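Local coordinates for protein-glutamate methylesterase/protein-glutamine glutaminase (Thermotoga maritima, PDB 3SFT) that probably removes methyl groups from specific methylglutamate residues of chemoreceptors and deamidates specific glutamines to glutamate in chemotaxis, through the catalytic domain present here, at residues A[124-136]-A[145-157]. Sequence-based numbering, arbitrary orientation.
Sequences KSKTIAVILTGMG and KVKFYGGTVIAED
Glu156 and Thr133 meet where two parallel strands, 127-131 and 152-156, run out at their C-terminal ends. Glu156 holds its chain extended, CG anti to the backbone N (chi1 -176°), which carries Glu156 OE1 across to accept the N-H of Thr133 N at 2.8 Å, on its anti side and 33° out of the carboxylate plane. Glu156 OE1 also lies 3.2 Å from Leu132 CB, and Glu156 OE2 is hydrogen-bonded to Ser21 OG and Thr160 OG1. Behind this grip five backbone bonds zip the strands together, from Thr152 N to Thr127 O (2.9 Å) through to Glu156 N on Ile131 O. On the face that carries Ala129, Ile131, Val153 and Ala155, Val146 CG2 from the connecting helix 140-148 packs on Ala129 CB (3.9 Å) and Thr127 CG2; Leu116 of helix 112-123 touches both Ala129 and Val146. A Schellman motif with Gly150 at C-prime ends helix 140-148, and Gly151 CA comes to 3.3 Å from Thr127 O. This is a right-handed beta-alpha-beta crossover of the modified doubly wound parallel sheet. Thr133, its OG1 bonded to Thr16 O, lies about 7 Å from Ser15, a predicted active-site residue, side chain to side chain; the buried carboxylate, held through both oxygens, thus ties strand 152-156 to a loop bordering the probable catalytic site.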
# COMPACT_ATOMS: atom_id res chain seq x y z
N LYS A 124 -12.46 1.41 7.11
CA LYS A 124 -12.58 0.67 8.37
C LYS A 124 -12.27 -0.83 8.26
O LYS A 124 -11.20 -1.21 7.81
CB LYS A 124 -13.94 0.93 9.02
CG LYS A 124 -14.12 2.38 9.46
CD LYS A 124 -15.41 2.57 10.25
CE LYS A 124 -15.55 4.00 10.76
NZ LYS A 124 -15.73 4.97 9.64
N SER A 125 -13.22 -1.69 8.65
CA SER A 125 -13.00 -3.14 8.61
C SER A 125 -12.71 -3.68 7.21
O SER A 125 -12.21 -4.79 7.07
CB SER A 125 -14.18 -3.90 9.23
OG SER A 125 -15.32 -3.89 8.40
N LYS A 126 -13.01 -2.89 6.18
CA LYS A 126 -12.77 -3.31 4.80
C LYS A 126 -11.37 -2.89 4.30
O LYS A 126 -11.07 -2.99 3.10
CB LYS A 126 -13.86 -2.75 3.87
CG LYS A 126 -15.27 -3.23 4.20
CD LYS A 126 -15.34 -4.75 4.29
CE LYS A 126 -16.74 -5.23 4.67
NZ LYS A 126 -17.75 -4.94 3.61
N THR A 127 -10.53 -2.42 5.22
CA THR A 127 -9.18 -1.99 4.88
C THR A 127 -8.21 -3.17 4.97
O THR A 127 -8.25 -3.94 5.93
CB THR A 127 -8.66 -0.89 5.84
OG1 THR A 127 -9.64 0.16 5.93
CG2 THR A 127 -7.34 -0.29 5.33
N ILE A 128 -7.36 -3.30 3.97
CA ILE A 128 -6.35 -4.35 3.94
C ILE A 128 -4.99 -3.67 3.79
O ILE A 128 -4.78 -2.92 2.84
CB ILE A 128 -6.56 -5.32 2.75
CG1 ILE A 128 -7.88 -6.09 2.90
CG2 ILE A 128 -5.40 -6.32 2.68
CD1 ILE A 128 -8.18 -7.04 1.73
N ALA A 129 -4.10 -3.89 4.76
CA ALA A 129 -2.76 -3.30 4.73
C ALA A 129 -1.72 -4.38 4.43
O ALA A 129 -1.81 -5.49 4.93
CB ALA A 129 -2.43 -2.62 6.06
N VAL A 130 -0.75 -4.03 3.59
CA VAL A 130 0.32 -4.95 3.22
C VAL A 130 1.65 -4.23 3.43
O VAL A 130 1.95 -3.26 2.75
CB VAL A 130 0.22 -5.40 1.73
CG1 VAL A 130 1.28 -6.44 1.42
CG2 VAL A 130 -1.16 -5.97 1.44
N ILE A 131 2.43 -4.70 4.40
CA ILE A 131 3.71 -4.08 4.69
C ILE A 131 4.83 -4.97 4.19
O ILE A 131 5.07 -6.06 4.71
CB ILE A 131 3.86 -3.80 6.20
CG1 ILE A 131 2.66 -2.98 6.69
CG2 ILE A 131 5.17 -3.07 6.48
CD1 ILE A 131 2.45 -1.68 5.93
N LEU A 132 5.51 -4.48 3.16
CA LEU A 132 6.60 -5.21 2.52
C LEU A 132 7.98 -4.83 3.03
O LEU A 132 8.14 -3.96 3.88
CB LEU A 132 6.54 -4.98 1.01
CG LEU A 132 5.20 -5.26 0.33
CD1 LEU A 132 5.32 -5.03 -1.18
CD2 LEU A 132 4.77 -6.70 0.62
N THR A 133 8.97 -5.52 2.45
CA THR A 133 10.39 -5.35 2.70
C THR A 133 10.78 -3.88 2.79
O THR A 133 10.22 -3.04 2.09
CB THR A 133 11.19 -5.99 1.53
OG1 THR A 133 12.59 -5.71 1.66
CG2 THR A 133 10.70 -5.45 0.18
N GLY A 134 11.75 -3.59 3.66
CA GLY A 134 12.20 -2.22 3.83
C GLY A 134 12.79 -1.91 5.19
O GLY A 134 12.56 -2.64 6.16
N MET A 135 13.56 -0.83 5.27
CA MET A 135 14.17 -0.40 6.52
C MET A 135 13.21 0.49 7.28
O MET A 135 12.33 1.12 6.69
CB MET A 135 15.44 0.41 6.27
CG MET A 135 16.68 -0.38 5.98
SD MET A 135 18.17 0.65 5.85
CE MET A 135 19.30 -0.64 5.81
N GLY A 136 13.38 0.55 8.59
CA GLY A 136 12.54 1.40 9.41
C GLY A 136 11.25 0.80 9.92
O GLY A 136 11.02 -0.41 9.83
N LYS A 145 -3.69 1.54 13.23
CA LYS A 145 -4.96 2.15 12.84
C LYS A 145 -5.87 1.16 12.12
O LYS A 145 -7.06 1.08 12.41
CB LYS A 145 -4.72 3.37 11.94
CG LYS A 145 -4.83 4.72 12.66
CD LYS A 145 -3.63 5.02 13.56
CE LYS A 145 -2.35 5.28 12.77
NZ LYS A 145 -2.25 6.67 12.20
N VAL A 146 -5.29 0.40 11.19
CA VAL A 146 -6.03 -0.60 10.43
C VAL A 146 -6.68 -1.60 11.38
O VAL A 146 -7.88 -1.87 11.27
CB VAL A 146 -5.12 -1.33 9.41
CG1 VAL A 146 -5.85 -2.51 8.78
CG2 VAL A 146 -4.68 -0.36 8.32
N LYS A 147 -5.90 -2.12 12.32
CA LYS A 147 -6.43 -3.08 13.27
C LYS A 147 -7.46 -2.45 14.20
O LYS A 147 -8.47 -3.07 14.53
CB LYS A 147 -5.31 -3.74 14.09
CG LYS A 147 -4.35 -4.60 13.28
CD LYS A 147 -5.07 -5.61 12.37
CE LYS A 147 -6.04 -6.48 13.16
NZ LYS A 147 -6.71 -7.46 12.26
N PHE A 148 -7.21 -1.20 14.60
CA PHE A 148 -8.13 -0.47 15.48
C PHE A 148 -9.53 -0.39 14.84
O PHE A 148 -10.54 -0.42 15.55
CB PHE A 148 -7.60 0.95 15.75
CG PHE A 148 -8.46 1.76 16.68
CD1 PHE A 148 -8.34 1.63 18.06
CD2 PHE A 148 -9.40 2.67 16.18
CE1 PHE A 148 -9.14 2.38 18.93
CE2 PHE A 148 -10.20 3.42 17.04
CZ PHE A 148 -10.07 3.28 18.42
N TYR A 149 -9.58 -0.34 13.51
CA TYR A 149 -10.84 -0.27 12.78
C TYR A 149 -11.34 -1.63 12.27
O TYR A 149 -12.25 -1.68 11.44
CB TYR A 149 -10.74 0.73 11.63
CG TYR A 149 -10.80 2.17 12.09
CD1 TYR A 149 -11.96 2.68 12.69
CD2 TYR A 149 -9.71 3.02 11.95
CE1 TYR A 149 -12.03 3.99 13.13
CE2 TYR A 149 -9.76 4.34 12.39
CZ TYR A 149 -10.93 4.82 12.98
OH TYR A 149 -10.99 6.12 13.42
N GLY A 150 -10.75 -2.71 12.75
CA GLY A 150 -11.18 -4.03 12.32
C GLY A 150 -10.69 -4.50 10.97
O GLY A 150 -11.18 -5.50 10.44
N GLY A 151 -9.72 -3.79 10.40
CA GLY A 151 -9.17 -4.17 9.11
C GLY A 151 -8.25 -5.38 9.22
O GLY A 151 -8.09 -5.96 10.30
N THR A 152 -7.61 -5.72 8.11
CA THR A 152 -6.71 -6.87 8.03
C THR A 152 -5.30 -6.44 7.63
O THR A 152 -5.12 -5.59 6.76
CB THR A 152 -7.26 -7.89 7.00
OG1 THR A 152 -8.53 -8.38 7.46
CG2 THR A 152 -6.30 -9.06 6.83
N VAL A 153 -4.30 -7.07 8.23
CA VAL A 153 -2.91 -6.73 7.96
C VAL A 153 -2.04 -7.92 7.51
O VAL A 153 -2.08 -9.00 8.10
CB VAL A 153 -2.25 -6.07 9.19
CG1 VAL A 153 -0.77 -5.81 8.94
CG2 VAL A 153 -2.98 -4.78 9.54
N ILE A 154 -1.27 -7.69 6.46
CA ILE A 154 -0.37 -8.70 5.92
C ILE A 154 1.06 -8.16 5.95
O ILE A 154 1.33 -7.06 5.49
CB ILE A 154 -0.72 -9.06 4.46
CG1 ILE A 154 -2.12 -9.68 4.40
CG2 ILE A 154 0.30 -10.04 3.91
CD1 ILE A 154 -2.65 -9.83 2.97
N ALA A 155 1.97 -8.93 6.54
CA ALA A 155 3.37 -8.55 6.62
C ALA A 155 4.17 -9.52 5.75
O ALA A 155 3.88 -10.72 5.73
CB ALA A 155 3.87 -8.60 8.04
N GLU A 156 5.15 -9.00 5.02
CA GLU A 156 5.97 -9.83 4.16
C GLU A 156 6.95 -10.67 4.99
O GLU A 156 7.62 -10.16 5.89
CB GLU A 156 6.72 -8.99 3.13
CG GLU A 156 7.53 -9.84 2.12
CD GLU A 156 8.23 -9.02 1.04
OE1 GLU A 156 8.16 -7.78 1.07
OE2 GLU A 156 8.86 -9.63 0.15
N ASP A 157 6.98 -11.96 4.70
CA ASP A 157 7.86 -12.91 5.37
C ASP A 157 9.32 -12.60 5.02
O ASP A 157 9.62 -12.17 3.90
CB ASP A 157 7.50 -14.34 4.93
CG ASP A 157 8.27 -15.40 5.69
OD1 ASP A 157 7.70 -15.99 6.64
OD2 ASP A 157 9.43 -15.66 5.34
O HOH W 1 -10.13 -5.88 5.65